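Alp7A (Bacillus subtilis, PDB 5EC0) binds adenine nucleotide and, as a bacterial actin-like protein, probably forms filaments that segregate plasmids. Local coordinates at residues V321-E335 with S353-N365. Residues are numbered along the deposited sequence; the frame is centred on the assembly and turned at random.
Sequences VYKYLYFGGVGEVLE and SNHIVAEDARLLN. With ADP (adenosine-5'-diphosphate), chain D.
Arg362 carries CG anti to its backbone nitrogen (chi1 -167°) and then bends at chi3 (69°), which lays its guanidinium flat over the adenine of ADP; Glu332, likewise anti at chi1 but extended beyond CG, extends its carboxylate to the backbone N of Arg362. Atom NE of Arg362 sits 3.3 Å from C6 of the base. Glu332 OE2 accepts the backbone N-H of Arg362 from above the carboxylate plane, a long bond of 3.3 Å, while a water joins Glu332 OE1 to Arg362 NE at the guanidinium edge. Arg362 NH2 also forms a salt bridge with Glu25. With an alanine in place of Arg362, that face of the adenine would probably lose its cover and Glu25 its charged mate. At the alpha-phosphate, Gly329 N donates to ADP O2A (2.8 Å, nearly straight at 168°); a CB on Gly329 would run into the ribose O4'. The preceding Gly328 N bonds to Ala361 O from well above the carbonyl plane.

Further back, strands 322-327 and 355-357 run parallel, joined by four backbone hydrogen bonds, the first donated by Tyr324 N and the last by Ala358 N, one residue past strand 355-357. On one face Tyr326 OH and His355 ND1 share a hydrogen bond of 2.7 Å, their rings meeting rim to rim, and the Tyr324 ring lies nearly parallel to the imidazole but slid aside. On the other face Leu325 CD1 packs on Ile356 CG2, and Leu364 CD2 sits over the face of the Phe327 ring, 3.9 Å from its centroid, a CH-pi contact.

Strand 355-357 is outermost in the five-stranded sheet, and strand 322-327 lies between it and strand 207-213. Helix 292-313 covers Tyr326, and helix 364-386 starts beside Phe327, in an arrangement consistent with the nucleotide-binding core of the actin fold.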
loop_
_atom_site.group_PDB
_atom_site.type_symbol
_atom_site.label_atom_id
_atom_site.label_comp_id
_atom_site.label_asym_id
_atom_site.label_seq_id
_atom_site.Cartn_x
_atom_site.Cartn_y
_atom_site.Cartn_z
ATOM N N VAL A 321 17.973 24.490 -3.272
ATOM C CA VAL A 321 17.585 23.529 -4.284
ATOM C C VAL A 321 16.970 22.325 -3.582
ATOM O O VAL A 321 17.611 21.682 -2.749
ATOM C CB VAL A 321 18.784 23.092 -5.149
ATOM C CG1 VAL A 321 18.335 22.141 -6.238
ATOM C CG2 VAL A 321 19.470 24.307 -5.763
ATOM N N TYR A 322 15.707 22.058 -3.888
ATOM C CA TYR A 322 15.054 20.837 -3.447
ATOM C C TYR A 322 15.246 19.732 -4.476
ATOM O O TYR A 322 15.384 19.998 -5.670
ATOM C CB TYR A 322 13.558 21.054 -3.242
ATOM C CG TYR A 322 13.143 21.809 -2.001
ATOM C CD1 TYR A 322 14.071 22.213 -1.047
ATOM C CD2 TYR A 322 11.800 22.117 -1.782
ATOM C CE1 TYR A 322 13.669 22.909 0.083
ATOM C CE2 TYR A 322 11.396 22.809 -0.664
ATOM C CZ TYR A 322 12.328 23.203 0.267
ATOM O OH TYR A 322 11.911 23.888 1.384
ATOM N N LYS A 323 15.245 18.488 -4.016
ATOM C CA LYS A 323 15.062 17.352 -4.914
ATOM C C LYS A 323 13.712 16.708 -4.631
ATOM O O LYS A 323 13.139 16.883 -3.553
ATOM C CB LYS A 323 16.196 16.335 -4.773
ATOM C CG LYS A 323 17.478 16.792 -5.468
ATOM C CD LYS A 323 18.662 15.863 -5.217
ATOM C CE LYS A 323 19.850 16.280 -6.065
ATOM N NZ LYS A 323 21.023 15.406 -5.840
ATOM N N TYR A 324 13.209 15.974 -5.617
ATOM C CA TYR A 324 11.887 15.368 -5.551
ATOM C C TYR A 324 12.001 13.874 -5.775
ATOM O O TYR A 324 12.568 13.422 -6.783
ATOM C CB TYR A 324 10.950 16.017 -6.583
ATOM C CG TYR A 324 10.733 17.485 -6.286
ATOM C CD1 TYR A 324 11.705 18.431 -6.598
ATOM C CD2 TYR A 324 9.576 17.916 -5.656
ATOM C CE1 TYR A 324 11.529 19.761 -6.292
ATOM C CE2 TYR A 324 9.384 19.237 -5.359
ATOM C CZ TYR A 324 10.366 20.155 -5.672
ATOM O OH TYR A 324 10.169 21.466 -5.370
ATOM N N LEU A 325 11.489 13.111 -4.815
ATOM C CA LEU A 325 11.412 11.669 -4.951
ATOM C C LEU A 325 9.957 11.252 -5.034
ATOM O O LEU A 325 9.214 11.404 -4.065
ATOM C CB LEU A 325 12.092 10.939 -3.789
ATOM C CG LEU A 325 12.125 9.431 -4.107
ATOM C CD1 LEU A 325 13.385 9.039 -4.883
ATOM C CD2 LEU A 325 11.886 8.507 -2.895
ATOM N N TYR A 326 9.575 10.701 -6.188
ATOM C CA TYR A 326 8.193 10.302 -6.485
ATOM C C TYR A 326 7.987 8.804 -6.297
ATOM O O TYR A 326 8.766 8.005 -6.804
ATOM C CB TYR A 326 7.820 10.698 -7.934
ATOM C CG TYR A 326 8.036 12.168 -8.264
ATOM C CD1 TYR A 326 7.027 13.100 -8.053
ATOM C CD2 TYR A 326 9.242 12.619 -8.782
ATOM C CE1 TYR A 326 7.215 14.436 -8.341
ATOM C CE2 TYR A 326 9.438 13.961 -9.082
ATOM C CZ TYR A 326 8.420 14.859 -8.854
ATOM O OH TYR A 326 8.590 16.188 -9.134
ATOM N N PHE A 327 6.948 8.416 -5.561
ATOM C CA PHE A 327 6.610 6.995 -5.425
ATOM C C PHE A 327 5.094 6.779 -5.255
ATOM O O PHE A 327 4.286 7.620 -5.641
ATOM C CB PHE A 327 7.400 6.328 -4.259
ATOM C CG PHE A 327 7.236 7.007 -2.908
ATOM C CD1 PHE A 327 7.908 8.184 -2.618
ATOM C CD2 PHE A 327 6.437 6.439 -1.921
ATOM C CE1 PHE A 327 7.753 8.804 -1.378
ATOM C CE2 PHE A 327 6.292 7.033 -0.681
ATOM C CZ PHE A 327 6.951 8.218 -0.402
ATOM N N GLY A 328 4.705 5.647 -4.673
ATOM C CA GLY A 328 3.314 5.235 -4.740
ATOM C C GLY A 328 3.034 4.538 -6.069
ATOM O O GLY A 328 3.862 4.590 -6.994
ATOM N N GLY A 329 1.869 3.895 -6.162
ATOM C CA GLY A 329 1.489 3.135 -7.345
ATOM C C GLY A 329 1.233 4.018 -8.558
ATOM O O GLY A 329 1.492 3.630 -9.698
ATOM N N VAL A 330 0.716 5.214 -8.321
ATOM C CA VAL A 330 0.518 6.153 -9.417
ATOM C C VAL A 330 1.864 6.716 -9.881
ATOM O O VAL A 330 2.049 6.974 -11.070
ATOM C CB VAL A 330 -0.457 7.282 -9.012
ATOM C CG1 VAL A 330 -0.535 8.367 -10.092
ATOM C CG2 VAL A 330 -1.846 6.693 -8.768
ATOM N N GLY A 331 2.817 6.867 -8.957
ATOM C CA GLY A 331 4.120 7.422 -9.298
ATOM C C GLY A 331 4.818 6.503 -10.288
ATOM O O GLY A 331 5.425 6.940 -11.260
ATOM N N GLU A 332 4.703 5.212 -10.016
ATOM C CA GLU A 332 5.185 4.140 -10.883
ATOM C C GLU A 332 4.616 4.243 -12.302
ATOM O O GLU A 332 5.337 4.119 -13.282
ATOM C CB GLU A 332 4.819 2.787 -10.249
ATOM C CG GLU A 332 5.488 1.577 -10.880
ATOM C CD GLU A 332 5.328 0.320 -10.023
ATOM O OE1 GLU A 332 4.610 -0.595 -10.470
ATOM O OE2 GLU A 332 5.919 0.249 -8.909
ATOM N N VAL A 333 3.317 4.487 -12.397
ATOM C CA VAL A 333 2.625 4.604 -13.674
ATOM C C VAL A 333 3.043 5.871 -14.427
ATOM O O VAL A 333 3.205 5.876 -15.663
ATOM C CB VAL A 333 1.101 4.596 -13.442
ATOM C CG1 VAL A 333 0.349 5.121 -14.650
ATOM C CG2 VAL A 333 0.634 3.181 -13.050
ATOM N N LEU A 334 3.254 6.930 -13.656
ATOM C CA LEU A 334 3.538 8.247 -14.192
ATOM C C LEU A 334 5.014 8.470 -14.484
ATOM O O LEU A 334 5.406 9.572 -14.877
ATOM C CB LEU A 334 3.052 9.331 -13.216
ATOM C CG LEU A 334 1.565 9.497 -12.902
ATOM C CD1 LEU A 334 1.372 10.785 -12.134
ATOM C CD2 LEU A 334 0.718 9.499 -14.165
ATOM N N GLU A 335 5.829 7.442 -14.286
ATOM C CA GLU A 335 7.279 7.606 -14.331
ATOM C C GLU A 335 7.773 8.259 -15.623
ATOM O O GLU A 335 8.549 9.222 -15.596
ATOM C CB GLU A 335 7.981 6.264 -14.154
ATOM C CG GLU A 335 9.483 6.385 -14.354
ATOM C CD GLU A 335 10.247 5.109 -14.057
ATOM O OE1 GLU A 335 9.626 4.026 -13.956
ATOM O OE2 GLU A 335 11.481 5.200 -13.913
ATOM N N SER A 353 18.619 14.975 -12.411
ATOM C CA SER A 353 19.269 14.905 -11.104
ATOM C C SER A 353 18.329 15.250 -9.947
ATOM O O SER A 353 18.546 14.799 -8.820
ATOM C CB SER A 353 20.494 15.819 -11.064
ATOM O OG SER A 353 20.134 17.169 -11.294
ATOM N N ASN A 354 17.280 16.023 -10.215
ATOM C CA ASN A 354 16.419 16.512 -9.129
ATOM C C ASN A 354 15.015 15.921 -9.080
ATOM O O ASN A 354 14.309 16.113 -8.092
ATOM C CB ASN A 354 16.290 18.036 -9.195
ATOM C CG ASN A 354 17.600 18.744 -8.918
ATOM O OD1 ASN A 354 18.641 18.107 -8.748
ATOM N ND2 ASN A 354 17.555 20.070 -8.880
ATOM N N HIS A 355 14.584 15.230 -10.135
ATOM C CA HIS A 355 13.257 14.640 -10.097
ATOM C C HIS A 355 13.364 13.139 -10.320
ATOM O O HIS A 355 13.428 12.665 -11.454
ATOM C CB HIS A 355 12.336 15.335 -11.110
ATOM C CG HIS A 355 12.069 16.778 -10.778
ATOM N ND1 HIS A 355 10.984 17.184 -10.025
ATOM C CD2 HIS A 355 12.761 17.905 -11.080
ATOM C CE1 HIS A 355 11.015 18.502 -9.888
ATOM N NE2 HIS A 355 12.081 18.961 -10.519
ATOM N N ILE A 356 13.413 12.413 -9.200
ATOM C CA ILE A 356 13.691 10.979 -9.165
ATOM C C ILE A 356 12.436 10.147 -8.864
ATOM O O ILE A 356 11.720 10.400 -7.895
ATOM C CB ILE A 356 14.771 10.629 -8.093
ATOM C CG1 ILE A 356 15.949 11.617 -8.124
ATOM C CG2 ILE A 356 15.227 9.186 -8.238
ATOM C CD1 ILE A 356 16.772 11.578 -9.403
ATOM N N VAL A 357 12.159 9.170 -9.714
ATOM C CA VAL A 357 11.093 8.225 -9.443
ATOM C C VAL A 357 11.752 7.039 -8.759
ATOM O O VAL A 357 12.718 6.482 -9.284
ATOM C CB VAL A 357 10.348 7.784 -10.731
ATOM C CG1 VAL A 357 9.223 6.772 -10.395
ATOM C CG2 VAL A 357 9.793 9.006 -11.482
ATOM N N ALA A 358 11.270 6.688 -7.569
ATOM C CA ALA A 358 11.788 5.517 -6.850
ATOM C C ALA A 358 11.553 4.223 -7.622
ATOM O O ALA A 358 10.489 4.029 -8.214
ATOM C CB ALA A 358 11.149 5.406 -5.481
ATOM N N GLU A 359 12.555 3.349 -7.627
ATOM C CA GLU A 359 12.341 1.958 -7.994
ATOM C C GLU A 359 11.547 1.342 -6.849
ATOM O O GLU A 359 11.710 1.759 -5.704
ATOM C CB GLU A 359 13.667 1.238 -8.223
ATOM C CG GLU A 359 14.077 1.168 -9.690
ATOM C CD GLU A 359 15.537 1.530 -9.909
ATOM O OE1 GLU A 359 16.150 2.121 -8.990
ATOM O OE2 GLU A 359 16.071 1.230 -11.002
ATOM N N ASP A 360 10.680 0.379 -7.152
ATOM C CA ASP A 360 9.778 -0.178 -6.137
ATOM C C ASP A 360 8.881 0.911 -5.571
ATOM O O ASP A 360 8.564 0.899 -4.371
ATOM C CB ASP A 360 10.554 -0.844 -4.995
ATOM C CG ASP A 360 11.462 -1.961 -5.474
ATOM O OD1 ASP A 360 11.000 -2.802 -6.272
ATOM O OD2 ASP A 360 12.632 -1.999 -5.045
ATOM N N ALA A 361 8.486 1.853 -6.431
ATOM C CA ALA A 361 7.675 2.984 -6.013
ATOM C C ALA A 361 6.372 2.528 -5.349
ATOM O O ALA A 361 5.987 3.057 -4.310
ATOM C CB ALA A 361 7.386 3.891 -7.191
ATOM N N ARG A 362 5.696 1.541 -5.929
ATOM C CA ARG A 362 4.451 1.081 -5.325
ATOM C C ARG A 362 4.667 0.440 -3.936
ATOM O O ARG A 362 3.801 0.516 -3.072
ATOM C CB ARG A 362 3.729 0.094 -6.240
ATOM C CG ARG A 362 2.305 -0.167 -5.805
ATOM C CD ARG A 362 1.467 -0.855 -6.921
ATOM N NE ARG A 362 1.882 -2.235 -7.186
ATOM C CZ ARG A 362 1.317 -3.299 -6.618
ATOM N NH1 ARG A 362 0.315 -3.132 -5.767
ATOM N NH2 ARG A 362 1.737 -4.526 -6.901
ATOM N N LEU A 363 5.824 -0.176 -3.718
ATOM C CA LEU A 363 6.049 -0.918 -2.482
ATOM C C LEU A 363 6.930 -0.194 -1.466
ATOM O O LEU A 363 7.257 -0.767 -0.424
ATOM C CB LEU A 363 6.665 -2.278 -2.791
ATOM C CG LEU A 363 5.834 -3.245 -3.647
ATOM C CD1 LEU A 363 6.453 -4.654 -3.655
ATOM C CD2 LEU A 363 4.391 -3.286 -3.194
ATOM N N LEU A 364 7.291 1.060 -1.747
ATOM C CA LEU A 364 8.292 1.764 -0.928
ATOM C C LEU A 364 7.880 1.911 0.553
ATOM O O LEU A 364 8.700 1.682 1.457
ATOM C CB LEU A 364 8.594 3.149 -1.527
ATOM C CG LEU A 364 9.988 3.699 -1.216
ATOM C CD1 LEU A 364 11.060 2.824 -1.875
ATOM C CD2 LEU A 364 10.146 5.160 -1.656
ATOM N N ASN A 365 6.630 2.299 0.808
ATOM C CA ASN A 365 6.141 2.394 2.192
ATOM C C ASN A 365 6.309 1.050 2.934
ATOM O O ASN A 365 6.901 0.993 4.026
ATOM C CB ASN A 365 4.670 2.833 2.228
ATOM C CG ASN A 365 4.491 4.349 2.081
ATOM O OD1 ASN A 365 5.273 5.137 2.611
ATOM N ND2 ASN A 365 3.463 4.752 1.344
HETATM P PB ADP D . -3.806 3.960 -3.027
HETATM O O1B ADP D . -3.420 3.090 -1.837
HETATM O O2B ADP D . -4.353 5.338 -2.698
HETATM O O3B ADP D . -4.632 3.288 -4.099
HETATM P PA ADP D . -1.333 3.140 -4.293
HETATM O O1A ADP D . -1.721 1.749 -3.845
HETATM O O2A ADP D . 0.080 3.647 -4.065
HETATM O O3A ADP D . -2.385 4.250 -3.751
HETATM O "O5'" ADP D . -1.643 3.280 -5.853
HETATM C "C5'" ADP D . -2.634 2.500 -6.510
HETATM C "C4'" ADP D . -2.327 2.678 -7.982
HETATM O "O4'" ADP D . -1.171 1.904 -8.288
HETATM C "C3'" ADP D . -3.409 2.176 -8.919
HETATM O "O3'" ADP D . -4.226 3.258 -9.364
HETATM C "C2'" ADP D . -2.648 1.593 -10.094
HETATM O "O2'" ADP D . -2.841 2.457 -11.213
HETATM C "C1'" ADP D . -1.181 1.614 -9.679
HETATM N N9 ADP D . -0.460 0.341 -9.906
HETATM C C8 ADP D . 0.754 0.282 -10.494
HETATM N N7 ADP D . 1.195 -0.993 -10.576
HETATM C C5 ADP D . 0.256 -1.772 -10.016
HETATM C C6 ADP D . 0.130 -3.225 -9.793
HETATM N N6 ADP D . 1.127 -4.057 -10.200
HETATM N N1 ADP D . -0.990 -3.666 -9.178
HETATM C C2 ADP D . -1.964 -2.810 -8.795
HETATM N N3 ADP D . -1.926 -1.464 -8.963
HETATM C C4 ADP D . -0.844 -0.896 -9.572
HETATM O O HOH W 1 20.240 13.131 -7.681
HETATM O O HOH W 2 4.401 -2.985 -8.856
#